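PDB 6ZYL: phytanoyl-CoA dioxygenase from Streptomyces malaysiense, which catalyses the beta-hydroxylation of thioholgamide as a non-heme monooxygenase, probably with iron and 2-oxoglutarate as in its family. Local coordinates for residues Phe115-Tyr120 / His218-Asn223; Lys78-Ala83 / Leu262-Pro267; Gln141-Val146 / Asp235-Arg240; Asp35-Pro40 / Ala198-Leu203. All blocks are in the same frame, centred on the assembly; numbering follows the deposited sequence.

In the fold
All four contacts reach the large mixed sheet, and contacts 1 and 4 also reach the smaller four-stranded one. Contacts 1 and 3 have centres 25 Å apart yet touch, F115 CZ packing 3.7 Å from R145 NH1 across strand 229-237, which separates their strands in the sheet. A bound tartrate, probably from the crystallisation liquor, lies about 3 Å from the side chain of S220 and about 5 Å from that of R145; it may mark a pocket. Contact 4 has its centre 16 Å from that of contact 1, and contact 2 lies across the chain's centre from both, its centre 29 Å from that of contact 4.

Contact 1 (Phe115-Tyr120 / His218-Asn223); sequences FIRPAY and HASGPN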
loop_
_atom_site.group_PDB
_atom_site.type_symbol
_atom_site.label_atom_id
_atom_site.label_comp_id
_atom_site.label_asym_id
_atom_site.label_seq_id
_atom_site.Cartn_x
_atom_site.Cartn_y
_atom_site.Cartn_z
ATOM N N PHE A 115 -0.825 0.103 7.716
ATOM C CA PHE A 115 -0.011 -0.914 8.380
ATOM C C PHE A 115 0.516 -0.283 9.664
ATOM O O PHE A 115 1.463 0.508 9.636
ATOM C CB PHE A 115 1.118 -1.397 7.476
ATOM C CG PHE A 115 0.644 -2.141 6.260
ATOM C CD1 PHE A 115 -0.259 -3.188 6.377
ATOM C CD2 PHE A 115 1.100 -1.797 5.000
ATOM C CE1 PHE A 115 -0.697 -3.874 5.260
ATOM C CE2 PHE A 115 0.669 -2.480 3.879
ATOM C CZ PHE A 115 -0.231 -3.520 4.010
ATOM N N ILE A 116 -0.113 -0.620 10.785
ATOM C CA ILE A 116 0.210 -0.039 12.082
ATOM C C ILE A 116 0.764 -1.137 12.975
ATOM O O ILE A 116 0.125 -2.180 13.157
ATOM C CB ILE A 116 -1.021 0.622 12.728
ATOM C CG1 ILE A 116 -1.566 1.723 11.815
ATOM C CG2 ILE A 116 -0.670 1.188 14.095
ATOM C CD1 ILE A 116 -3.002 2.106 12.104
ATOM N N ARG A 117 1.954 -0.908 13.519
ATOM C CA ARG A 117 2.558 -1.812 14.491
ATOM C C ARG A 117 2.625 -1.089 15.828
ATOM O O ARG A 117 3.508 -0.243 16.033
ATOM C CB ARG A 117 3.949 -2.248 14.029
ATOM C CG ARG A 117 3.898 -3.006 12.707
ATOM C CD ARG A 117 5.221 -3.661 12.362
ATOM N NE ARG A 117 5.319 -5.013 12.905
ATOM C CZ ARG A 117 4.818 -6.096 12.319
ATOM N NH1 ARG A 117 4.178 -5.996 11.162
ATOM N NH2 ARG A 117 4.960 -7.283 12.892
ATOM N N PRO A 118 1.712 -1.365 16.757
ATOM C CA PRO A 118 1.642 -0.561 17.982
ATOM C C PRO A 118 2.838 -0.817 18.886
ATOM O O PRO A 118 3.638 -1.733 18.682
ATOM C CB PRO A 118 0.333 -1.001 18.648
ATOM C CG PRO A 118 -0.015 -2.316 18.033
ATOM C CD PRO A 118 0.744 -2.478 16.744
ATOM N N ALA A 119 2.945 0.029 19.909
ATOM C CA ALA A 119 4.032 -0.076 20.870
ATOM C C ALA A 119 4.094 -1.477 21.464
ATOM O O ALA A 119 3.067 -2.077 21.791
ATOM C CB ALA A 119 3.851 0.958 21.983
ATOM N N TYR A 120 5.314 -1.996 21.588
ATOM C CA TYR A 120 5.564 -3.270 22.260
ATOM C C TYR A 120 4.670 -4.382 21.716
ATOM O O TYR A 120 4.146 -5.210 22.464
ATOM C CB TYR A 120 5.382 -3.128 23.772
ATOM C CG TYR A 120 6.247 -2.063 24.406
ATOM C CD1 TYR A 120 7.631 -2.132 24.331
ATOM C CD2 TYR A 120 5.680 -0.989 25.079
ATOM C CE1 TYR A 120 8.426 -1.163 24.908
ATOM C CE2 TYR A 120 6.467 -0.015 25.661
ATOM C CZ TYR A 120 7.839 -0.107 25.571
ATOM O OH TYR A 120 8.629 0.861 26.147
ATOM N N HIS A 218 9.492 -9.315 1.436
ATOM C CA HIS A 218 9.798 -8.482 2.589
ATOM C C HIS A 218 9.242 -9.128 3.848
ATOM O O HIS A 218 8.369 -9.998 3.796
ATOM C CB HIS A 218 9.244 -7.054 2.428
ATOM C CG HIS A 218 7.777 -6.993 2.139
ATOM N ND1 HIS A 218 6.819 -7.069 3.129
ATOM C CD2 HIS A 218 7.101 -6.843 0.975
ATOM C CE1 HIS A 218 5.619 -6.983 2.584
ATOM N NE2 HIS A 218 5.762 -6.845 1.279
ATOM N N ALA A 219 9.779 -8.692 4.985
ATOM C CA ALA A 219 9.348 -9.150 6.295
ATOM C C ALA A 219 9.374 -7.962 7.242
ATOM O O ALA A 219 9.970 -6.925 6.948
ATOM C CB ALA A 219 10.242 -10.280 6.825
ATOM N N SER A 220 8.712 -8.119 8.385
ATOM C CA SER A 220 8.648 -7.068 9.389
ATOM C C SER A 220 8.777 -7.692 10.767
ATOM O O SER A 220 8.182 -8.737 11.040
ATOM C CB SER A 220 7.340 -6.272 9.289
ATOM O OG SER A 220 7.140 -5.784 7.974
ATOM N N GLY A 221 9.559 -7.050 11.627
ATOM C CA GLY A 221 9.755 -7.523 12.973
ATOM C C GLY A 221 8.818 -6.847 13.951
ATOM O O GLY A 221 7.990 -6.010 13.578
ATOM N N PRO A 222 8.927 -7.202 15.228
ATOM C CA PRO A 222 8.073 -6.564 16.238
ATOM C C PRO A 222 8.520 -5.141 16.531
ATOM O O PRO A 222 9.682 -4.774 16.342
ATOM C CB PRO A 222 8.237 -7.465 17.467
ATOM C CG PRO A 222 9.595 -8.085 17.301
ATOM C CD PRO A 222 9.826 -8.220 15.805
ATOM N N ASN A 223 7.567 -4.331 16.985
ATOM C CA ASN A 223 7.858 -2.981 17.452
ATOM C C ASN A 223 8.324 -3.072 18.900
ATOM O O ASN A 223 7.529 -3.370 19.799
ATOM C CB ASN A 223 6.629 -2.089 17.319
ATOM C CG ASN A 223 6.893 -0.665 17.758
ATOM O OD1 ASN A 223 7.941 -0.362 18.330
ATOM N ND2 ASN A 223 5.940 0.222 17.492
#
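R117 and N223 form a polar link between two strand ends, where 107-117 of the large sheet and 217-220 of the small one run out into loops. The amide of N223 crosses the gap: its ND2 donates to R117 O at 2.9 Å, almost straight at 168°. The acceptor lies in the amide plane of N223, while the donor stands above the carbonyl plane of R117. With CG anti to the backbone N (chi1 -178°), the amide reaches across to the backbone of 117-118, and its own outside bonds, OD1 with T225 and ND2 with T227 O, fix which way round it sits. R117 answers from the other strand. Its chain bends at chi3 and brings the guanidinium alongside the end of strand 217-220, one face against S220 CB, 3.7 Å from R117 NH1. R117 NE comes within 2.9 Å of G221 O, and NH2 is bonded to S123 O. Farther out, Y120 CA makes a CH...O contact with N223 O at 3.2 Å. Deeper along 217-220, H218 meets H128 and is hydrogen-bonded to D130, a His-Asp-His cluster consistent with the facial triad that binds iron in the double-stranded beta-helix of 2-oxoglutarate oxygenases.

Contact 2 (Lys78-Ala83 / Leu262-Pro267); sequences KIHLVA and LPERRP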
loop_
_atom_site.group_PDB
_atom_site.type_symbol
_atom_site.label_atom_id
_atom_site.label_comp_id
_atom_site.label_asym_id
_atom_site.label_seq_id
_atom_site.Cartn_x
_atom_site.Cartn_y
_atom_site.Cartn_z
ATOM N N LYS A 78 -9.743 0.598 0.765
ATOM C CA LYS A 78 -10.188 1.784 0.041
ATOM C C LYS A 78 -10.325 2.978 0.982
ATOM O O LYS A 78 -11.304 3.724 0.940
ATOM C CB LYS A 78 -11.515 1.510 -0.669
ATOM C CG LYS A 78 -11.503 0.321 -1.613
ATOM C CD LYS A 78 -10.824 0.663 -2.931
ATOM C CE LYS A 78 -10.805 -0.537 -3.867
ATOM N NZ LYS A 78 -10.405 -0.169 -5.253
ATOM N N ILE A 79 -9.327 3.179 1.841
ATOM C CA ILE A 79 -9.379 4.306 2.769
ATOM C C ILE A 79 -9.542 5.613 2.004
ATOM O O ILE A 79 -10.297 6.503 2.414
ATOM C CB ILE A 79 -8.120 4.334 3.655
ATOM C CG1 ILE A 79 -7.891 2.981 4.327
ATOM C CG2 ILE A 79 -8.237 5.431 4.711
ATOM C CD1 ILE A 79 -6.542 2.867 5.028
ATOM N N HIS A 80 -8.850 5.739 0.870
ATOM C CA HIS A 80 -8.840 6.977 0.105
ATOM C C HIS A 80 -10.198 7.343 -0.476
ATOM O O HIS A 80 -10.356 8.466 -0.964
ATOM C CB HIS A 80 -7.817 6.867 -1.029
ATOM C CG HIS A 80 -8.046 5.697 -1.939
ATOM N ND1 HIS A 80 -7.845 4.394 -1.540
ATOM C CD2 HIS A 80 -8.454 5.637 -3.228
ATOM C CE1 HIS A 80 -8.123 3.580 -2.542
ATOM N NE2 HIS A 80 -8.494 4.308 -3.579
ATOM N N LEU A 81 -11.171 6.437 -0.451
ATOM C CA LEU A 81 -12.492 6.744 -0.982
ATOM C C LEU A 81 -13.414 7.383 0.052
ATOM O O LEU A 81 -14.463 7.916 -0.334
ATOM C CB LEU A 81 -13.151 5.476 -1.534
ATOM C CG LEU A 81 -12.465 4.789 -2.717
ATOM C CD1 LEU A 81 -13.351 3.666 -3.266
ATOM C CD2 LEU A 81 -12.116 5.771 -3.823
ATOM N N VAL A 82 -13.053 7.357 1.328
ATOM C CA VAL A 82 -13.905 7.930 2.376
ATOM C C VAL A 82 -13.191 8.944 3.252
ATOM O O VAL A 82 -13.867 9.766 3.901
ATOM C CB VAL A 82 -14.507 6.810 3.251
ATOM C CG1 VAL A 82 -15.477 5.964 2.451
ATOM C CG2 VAL A 82 -13.400 5.953 3.854
ATOM N N ALA A 83 -11.864 8.944 3.334
ATOM C CA ALA A 83 -11.132 9.781 4.276
ATOM C C ALA A 83 -10.333 10.837 3.524
ATOM O O ALA A 83 -9.537 10.508 2.637
ATOM C CB ALA A 83 -10.200 8.937 5.149
ATOM N N LEU A 262 -13.450 -0.371 -13.416
ATOM C CA LEU A 262 -14.530 0.587 -13.251
ATOM C C LEU A 262 -14.009 1.801 -12.482
ATOM O O LEU A 262 -13.264 1.644 -11.508
ATOM C CB LEU A 262 -15.705 -0.050 -12.510
ATOM C CG LEU A 262 -16.405 -1.186 -13.258
ATOM C CD1 LEU A 262 -17.327 -1.958 -12.320
ATOM C CD2 LEU A 262 -17.174 -0.651 -14.457
ATOM N N PRO A 263 -14.353 3.018 -12.903
ATOM C CA PRO A 263 -13.767 4.200 -12.257
ATOM C C PRO A 263 -14.406 4.503 -10.909
ATOM O O PRO A 263 -15.614 4.352 -10.717
ATOM C CB PRO A 263 -14.031 5.326 -13.267
ATOM C CG PRO A 263 -15.243 4.876 -14.030
ATOM C CD PRO A 263 -15.186 3.365 -14.072
ATOM N N GLU A 264 -13.566 4.925 -9.967
ATOM C CA GLU A 264 -13.996 5.369 -8.654
ATOM C C GLU A 264 -13.990 6.897 -8.621
ATOM O O GLU A 264 -13.624 7.561 -9.594
ATOM C CB GLU A 264 -13.095 4.763 -7.574
ATOM C CG GLU A 264 -13.300 3.258 -7.404
ATOM C CD GLU A 264 -12.162 2.568 -6.669
ATOM O OE1 GLU A 264 -11.128 3.218 -6.412
ATOM O OE2 GLU A 264 -12.303 1.366 -6.353
ATOM N N ARG A 265 -14.413 7.460 -7.492
ATOM C CA ARG A 265 -14.499 8.903 -7.333
ATOM C C ARG A 265 -13.817 9.331 -6.041
ATOM O O ARG A 265 -13.784 8.586 -5.058
ATOM C CB ARG A 265 -15.962 9.388 -7.315
ATOM C CG ARG A 265 -16.907 8.593 -8.200
ATOM C CD ARG A 265 -18.071 9.452 -8.683
ATOM N NE ARG A 265 -19.101 9.626 -7.661
ATOM C CZ ARG A 265 -20.146 8.819 -7.503
ATOM N NH1 ARG A 265 -20.308 7.769 -8.298
ATOM N NH2 ARG A 265 -21.032 9.061 -6.545
ATOM N N ARG A 266 -13.285 10.551 -6.050
ATOM C CA ARG A 266 -12.709 11.113 -4.839
ATOM C C ARG A 266 -13.820 11.534 -3.881
ATOM O O ARG A 266 -14.869 12.014 -4.322
ATOM C CB ARG A 266 -11.834 12.323 -5.166
ATOM C CG ARG A 266 -10.728 12.058 -6.160
ATOM C CD ARG A 266 -9.921 13.325 -6.409
ATOM N NE ARG A 266 -9.211 13.766 -5.211
ATOM C CZ ARG A 266 -8.279 14.714 -5.199
ATOM N NH1 ARG A 266 -7.941 15.331 -6.323
ATOM N NH2 ARG A 266 -7.684 15.047 -4.061
ATOM N N PRO A 267 -13.621 11.389 -2.570
ATOM C CA PRO A 267 -14.644 11.842 -1.616
ATOM C C PRO A 267 -14.710 13.363 -1.569
ATOM O O PRO A 267 -13.681 14.040 -1.512
ATOM C CB PRO A 267 -14.178 11.252 -0.281
ATOM C CG PRO A 267 -12.673 11.173 -0.427
ATOM C CD PRO A 267 -12.425 10.847 -1.890
HETATM O O HOH W 1 -8.866 2.364 -5.556
HETATM O O HOH W 2 -15.438 8.176 -2.874
#
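K78 and E264 meet in a salt bridge at the tight, buried end of this contact, K78 NZ lying 2.7 Å from E264 OE2 on the syn lone pair of that oxygen. The two side chains cross at about a right angle, the lysine turning at chi2 (-78°) to reach the carboxylate. A water joins them from the side of the other oxygen: it donates to E264 OE1 at 2.6 Å, accepts from K78 NZ, and lies in the ring plane of H80, 2.8 Å from its NE2. Outside bonds fix this polar knot further, with K78 NZ on W110 O, E264 OE2 on S249 and H80 ND1 on T112. L81 seals one flank, its CD1 and CD2 methyls against the carboxylate and CD2 3.5 Å from R265 O. The contact thus ties the edge of the large sheet, where strand 262-263 runs out, to the turn of helical backbone at 79-81 that leads into helix 84-90, with A83 as its N-cap. P267 seats its ring on the carbonyls of that turn: CD lies 3.3 Å from H80 O and CB 3.3 Å from L81 O. Between these two packed points the backbones stand apart, and a second water bridges them, donating to L81 O at 2.7 Å and to R265 O. On the outer side R265 and R266 are exposed; the guanidinium of R265 pairs with D278 of helix 273-295 and that of R266 with D87 of helix 84-90.

Contact 3 (Gln141-Val146 / Asp235-Arg240); sequences QHAARV and DYITPR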
loop_
_atom_site.group_PDB
_atom_site.type_symbol
_atom_site.label_atom_id
_atom_site.label_comp_id
_atom_site.label_asym_id
_atom_site.label_seq_id
_atom_site.Cartn_x
_atom_site.Cartn_y
_atom_site.Cartn_z
ATOM N N GLN A 141 5.567 -5.323 -14.617
ATOM C CA GLN A 141 6.123 -4.117 -15.204
ATOM C C GLN A 141 5.334 -2.854 -14.891
ATOM O O GLN A 141 5.862 -1.756 -15.104
ATOM C CB GLN A 141 6.212 -4.258 -16.734
ATOM C CG GLN A 141 7.212 -5.289 -17.221
ATOM C CD GLN A 141 8.630 -4.972 -16.794
ATOM O OE1 GLN A 141 9.054 -3.816 -16.816
ATOM N NE2 GLN A 141 9.371 -5.999 -16.399
ATOM N N HIS A 142 4.102 -2.964 -14.390
ATOM C CA HIS A 142 3.176 -1.838 -14.415
ATOM C C HIS A 142 2.500 -1.601 -13.069
ATOM O O HIS A 142 1.371 -1.102 -13.018
ATOM C CB HIS A 142 2.119 -2.049 -15.499
ATOM C CG HIS A 142 2.694 -2.338 -16.852
ATOM N ND1 HIS A 142 3.459 -1.423 -17.541
ATOM C CD2 HIS A 142 2.625 -3.439 -17.637
ATOM C CE1 HIS A 142 3.832 -1.945 -18.696
ATOM N NE2 HIS A 142 3.338 -3.167 -18.780
ATOM N N ALA A 143 3.175 -1.923 -11.970
ATOM C CA ALA A 143 2.613 -1.655 -10.656
ATOM C C ALA A 143 3.734 -1.390 -9.662
ATOM O O ALA A 143 4.875 -1.817 -9.848
ATOM C CB ALA A 143 1.738 -2.815 -10.167
ATOM N N ALA A 144 3.381 -0.684 -8.591
ATOM C CA ALA A 144 4.306 -0.387 -7.508
ATOM C C ALA A 144 3.493 -0.012 -6.280
ATOM O O ALA A 144 2.433 0.609 -6.398
ATOM C CB ALA A 144 5.266 0.748 -7.883
ATOM N N ARG A 145 3.984 -0.404 -5.109
ATOM C CA ARG A 145 3.373 -0.035 -3.841
ATOM C C ARG A 145 4.206 1.067 -3.198
ATOM O O ARG A 145 5.413 0.898 -2.992
ATOM C CB ARG A 145 3.263 -1.237 -2.905
ATOM C CG ARG A 145 2.744 -0.876 -1.521
ATOM C CD ARG A 145 2.335 -2.109 -0.730
ATOM N NE ARG A 145 1.104 -2.703 -1.243
ATOM C CZ ARG A 145 0.438 -3.681 -0.639
ATOM N NH1 ARG A 145 0.885 -4.177 0.506
ATOM N NH2 ARG A 145 -0.674 -4.161 -1.177
ATOM N N VAL A 146 3.563 2.189 -2.889
ATOM C CA VAL A 146 4.199 3.303 -2.195
ATOM C C VAL A 146 3.895 3.162 -0.710
ATOM O O VAL A 146 2.728 3.182 -0.302
ATOM C CB VAL A 146 3.715 4.656 -2.738
ATOM C CG1 VAL A 146 4.340 5.798 -1.948
ATOM C CG2 VAL A 146 4.045 4.775 -4.220
ATOM N N ASP A 235 -1.190 1.251 -3.552
ATOM C CA ASP A 235 -0.918 0.459 -4.743
ATOM C C ASP A 235 -1.251 1.281 -5.981
ATOM O O ASP A 235 -2.413 1.644 -6.198
ATOM C CB ASP A 235 -1.723 -0.836 -4.731
ATOM C CG ASP A 235 -1.191 -1.836 -3.733
ATOM O OD1 ASP A 235 0.047 -1.957 -3.622
ATOM O OD2 ASP A 235 -2.007 -2.491 -3.051
ATOM N N TYR A 236 -0.232 1.590 -6.776
ATOM C CA TYR A 236 -0.400 2.288 -8.040
ATOM C C TYR A 236 -0.251 1.297 -9.186
ATOM O O TYR A 236 0.623 0.425 -9.158
ATOM C CB TYR A 236 0.622 3.419 -8.186
ATOM C CG TYR A 236 0.357 4.597 -7.273
ATOM C CD1 TYR A 236 -0.508 5.614 -7.652
ATOM C CD2 TYR A 236 0.970 4.687 -6.030
ATOM C CE1 TYR A 236 -0.755 6.693 -6.817
ATOM C CE2 TYR A 236 0.730 5.761 -5.189
ATOM C CZ TYR A 236 -0.133 6.761 -5.589
ATOM O OH TYR A 236 -0.373 7.829 -4.755
ATOM N N ILE A 237 -1.120 1.430 -10.187
ATOM C CA ILE A 237 -1.092 0.587 -11.374
ATOM C C ILE A 237 -1.281 1.477 -12.594
ATOM O O ILE A 237 -1.728 2.621 -12.493
ATOM C CB ILE A 237 -2.182 -0.511 -11.353
ATOM C CG1 ILE A 237 -3.576 0.125 -11.344
ATOM C CG2 ILE A 237 -2.008 -1.425 -10.154
ATOM C CD1 ILE A 237 -4.717 -0.873 -11.497
ATOM N N THR A 238 -0.940 0.936 -13.752
ATOM C CA THR A 238 -1.286 1.524 -15.035
ATOM C C THR A 238 -2.439 0.754 -15.658
ATOM O O THR A 238 -2.800 -0.336 -15.202
ATOM C CB THR A 238 -0.079 1.506 -15.976
ATOM O OG1 THR A 238 0.021 0.218 -16.595
ATOM C CG2 THR A 238 1.203 1.822 -15.223
ATOM N N PRO A 239 -3.043 1.289 -16.723
ATOM C CA PRO A 239 -4.127 0.553 -17.399
ATOM C C PRO A 239 -3.673 -0.739 -18.064
ATOM O O PRO A 239 -4.522 -1.475 -18.583
ATOM C CB PRO A 239 -4.651 1.557 -18.441
ATOM C CG PRO A 239 -4.139 2.908 -17.990
ATOM C CD PRO A 239 -2.828 2.629 -17.299
ATOM N N ARG A 240 -2.373 -1.035 -18.079
ATOM C CA ARG A 240 -1.894 -2.310 -18.594
ATOM C C ARG A 240 -1.987 -3.427 -17.564
ATOM O O ARG A 240 -1.787 -4.594 -17.918
ATOM C CB ARG A 240 -0.448 -2.174 -19.081
ATOM C CG ARG A 240 -0.298 -1.296 -20.317
ATOM C CD ARG A 240 1.066 -1.472 -20.982
ATOM N NE ARG A 240 1.313 -2.855 -21.385
ATOM C CZ ARG A 240 1.223 -3.305 -22.632
ATOM N NH1 ARG A 240 0.894 -2.482 -23.620
ATOM N NH2 ARG A 240 1.467 -4.581 -22.894
#
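A143 to R145 pair with D235 to I237 as antiparallel strands at the middle of the large sheet. Backbone bonds carry the register: in the hydrogen-bonded pair A144 and Y236, A144 N donates to Y236 O at 3.0 Å and Y236 N to A144 O at 2.9 Å, and T238 N reaches H142 O just past the strand. The ionic part lies on the sheet face that carries R145, D235, A143 and I237. Bent at chi3 (-72°), R145 approaches the carboxylate side-on, NE to D235 OD1 at 2.7 Å (173°) and NH2 to OD2 at 2.8 Å, the two planes 34° apart. D235 OD2 also takes a bond from S111. Apolar contacts lie on both faces: A143 CB meets I237 CG2 beside the ion pair, and on the face of A144 and Y236, V146 CG2 rests 3.6 Å from Y236 CD2; the tyrosine OH reaches V90 O. Beyond the strand ends the H142 ring is sandwiched, R240 CB in a CH-pi contact 3.8 Å from its centroid and Q141 CB over the opposite face, while T238 OG1 makes an ST turn with R240 N. A leucine in place of R145 would probably leave the buried D235 carboxylate without its charge partner, the bond from S111 being the one that remains of those described. The twofold grip implies a buried charge pair that fixes both side chains, with the R145 side chain about 5 Å from the bound tartrate.

Contact 4 (Asp35-Pro40 / Ala198-Leu203); sequences DGFVFP and AAVDVL
F39 and V200 meet where the phenyl ring projects from one edge strand into a shallow hollow formed by V200, the carbonyl of D201 and V202. The methyl V202 CG1 sits over the middle of one ring face, 4.3 Å from the centroid and only 7° off the normal, a CH-pi contact. At the rim, in the plane of the ring, V200 CG1 touches F39 CZ at 3.7 Å, and D201 O lies obliquely to the ring, 3.5 Å from the same CZ. F39 gets there with chi1 at 75°, its CG set between the backbone N and the carbonyl carbon. V200 is forked between two aromatics: while CG1 serves F39, its CG2 meets the next ring at F37 CZ, 4.1 Å away. F37 in turn stacks on Y162 and has D35 CB over the middle of one face. Replacing F39 with an alanine would probably open a gap over V202 CG1 and take away the ring that V200 CG1 touches. The two backbones stay about a side chain apart, F39 and V202 having CA atoms 7.6 Å from each other. Strand 37-41 is one of the two outermost strands of the large sheet, beside 209-212, with V38 turned onto helix 28-35; strand 200-201 is an outermost strand of the small sheet, beside 160-162, so the contact brings together one edge strand from each.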
loop_
_atom_site.group_PDB
_atom_site.type_symbol
_atom_site.label_atom_id
_atom_site.label_comp_id
_atom_site.label_asym_id
_atom_site.label_seq_id
_atom_site.Cartn_x
_atom_site.Cartn_y
_atom_site.Cartn_z
ATOM N N ASP A 35 16.853 -3.302 -8.007
ATOM C CA ASP A 35 16.684 -3.775 -6.639
ATOM C C ASP A 35 15.280 -4.285 -6.355
ATOM O O ASP A 35 15.105 -5.097 -5.439
ATOM C CB ASP A 35 17.023 -2.650 -5.655
ATOM C CG ASP A 35 18.487 -2.247 -5.708
ATOM O OD1 ASP A 35 19.323 -3.098 -6.074
ATOM O OD2 ASP A 35 18.802 -1.081 -5.385
ATOM N N GLY A 36 14.285 -3.841 -7.118
ATOM C CA GLY A 36 12.904 -4.120 -6.793
ATOM C C GLY A 36 12.292 -3.150 -5.812
ATOM O O GLY A 36 11.137 -3.343 -5.410
ATOM N N PHE A 37 13.033 -2.123 -5.410
ATOM C CA PHE A 37 12.546 -1.093 -4.506
ATOM C C PHE A 37 13.396 0.146 -4.733
ATOM O O PHE A 37 14.430 0.100 -5.403
ATOM C CB PHE A 37 12.608 -1.549 -3.041
ATOM C CG PHE A 37 13.990 -1.914 -2.572
ATOM C CD1 PHE A 37 14.938 -0.933 -2.326
ATOM C CD2 PHE A 37 14.338 -3.239 -2.373
ATOM C CE1 PHE A 37 16.207 -1.267 -1.897
ATOM C CE2 PHE A 37 15.607 -3.578 -1.939
ATOM C CZ PHE A 37 16.541 -2.590 -1.702
ATOM N N VAL A 38 12.957 1.257 -4.152
ATOM C CA VAL A 38 13.722 2.496 -4.195
ATOM C C VAL A 38 13.257 3.365 -3.029
ATOM O O VAL A 38 12.058 3.619 -2.870
ATOM C CB VAL A 38 13.573 3.195 -5.562
ATOM C CG1 VAL A 38 12.194 3.802 -5.728
ATOM C CG2 VAL A 38 14.675 4.235 -5.741
ATOM N N PHE A 39 14.192 3.783 -2.178
ATOM C CA PHE A 39 13.868 4.580 -1.002
ATOM C C PHE A 39 15.151 5.202 -0.470
ATOM O O PHE A 39 16.244 4.676 -0.708
ATOM C CB PHE A 39 13.192 3.727 0.088
ATOM C CG PHE A 39 14.137 2.813 0.824
ATOM C CD1 PHE A 39 14.843 3.265 1.929
ATOM C CD2 PHE A 39 14.309 1.500 0.417
ATOM C CE1 PHE A 39 15.711 2.428 2.605
ATOM C CE2 PHE A 39 15.176 0.658 1.091
ATOM C CZ PHE A 39 15.875 1.124 2.187
ATOM N N PRO A 40 15.053 6.334 0.244
ATOM C CA PRO A 40 13.808 7.095 0.433
ATOM C C PRO A 40 13.488 7.928 -0.803
ATOM O O PRO A 40 14.409 8.302 -1.519
ATOM C CB PRO A 40 14.122 7.989 1.634
ATOM C CG PRO A 40 15.603 8.241 1.510
ATOM C CD PRO A 40 16.189 6.944 0.964
ATOM N N ALA A 198 21.787 -10.001 4.079
ATOM C CA ALA A 198 21.722 -9.091 2.944
ATOM C C ALA A 198 20.431 -8.283 2.901
ATOM O O ALA A 198 20.324 -7.360 2.085
ATOM C CB ALA A 198 21.874 -9.874 1.634
ATOM N N ALA A 199 19.455 -8.602 3.749
ATOM C CA ALA A 199 18.206 -7.854 3.769
ATOM C C ALA A 199 18.468 -6.385 4.081
ATOM O O ALA A 199 19.458 -6.030 4.728
ATOM C CB ALA A 199 17.249 -8.450 4.800
ATOM N N VAL A 200 17.564 -5.528 3.616
ATOM C CA VAL A 200 17.710 -4.081 3.732
ATOM C C VAL A 200 16.569 -3.547 4.587
ATOM O O VAL A 200 15.398 -3.643 4.199
ATOM C CB VAL A 200 17.721 -3.398 2.355
ATOM C CG1 VAL A 200 18.026 -1.914 2.498
ATOM C CG2 VAL A 200 18.721 -4.074 1.428
ATOM N N ASP A 201 16.915 -2.977 5.741
ATOM C CA ASP A 201 15.931 -2.313 6.585
ATOM C C ASP A 201 15.420 -1.051 5.898
ATOM O O ASP A 201 16.208 -0.238 5.408
ATOM C CB ASP A 201 16.551 -1.951 7.934
ATOM C CG ASP A 201 16.450 -3.071 8.952
ATOM O OD1 ASP A 201 15.684 -4.029 8.728
ATOM O OD2 ASP A 201 17.138 -2.984 9.990
ATOM N N VAL A 202 14.101 -0.875 5.874
ATOM C CA VAL A 202 13.485 0.293 5.250
ATOM C C VAL A 202 13.398 1.380 6.317
ATOM O O VAL A 202 12.451 1.425 7.104
ATOM C CB VAL A 202 12.116 -0.036 4.654
ATOM C CG1 VAL A 202 11.561 1.170 3.911
ATOM C CG2 VAL A 202 12.223 -1.240 3.729
ATOM N N LEU A 203 14.391 2.264 6.335
ATOM C CA LEU A 203 14.527 3.295 7.357
ATOM C C LEU A 203 14.195 4.646 6.745
ATOM O O LEU A 203 14.871 5.094 5.811
ATOM C CB LEU A 203 15.940 3.292 7.938
ATOM C CG LEU A 203 16.397 1.927 8.458
ATOM C CD1 LEU A 203 17.863 1.954 8.858
ATOM C CD2 LEU A 203 15.524 1.484 9.627
#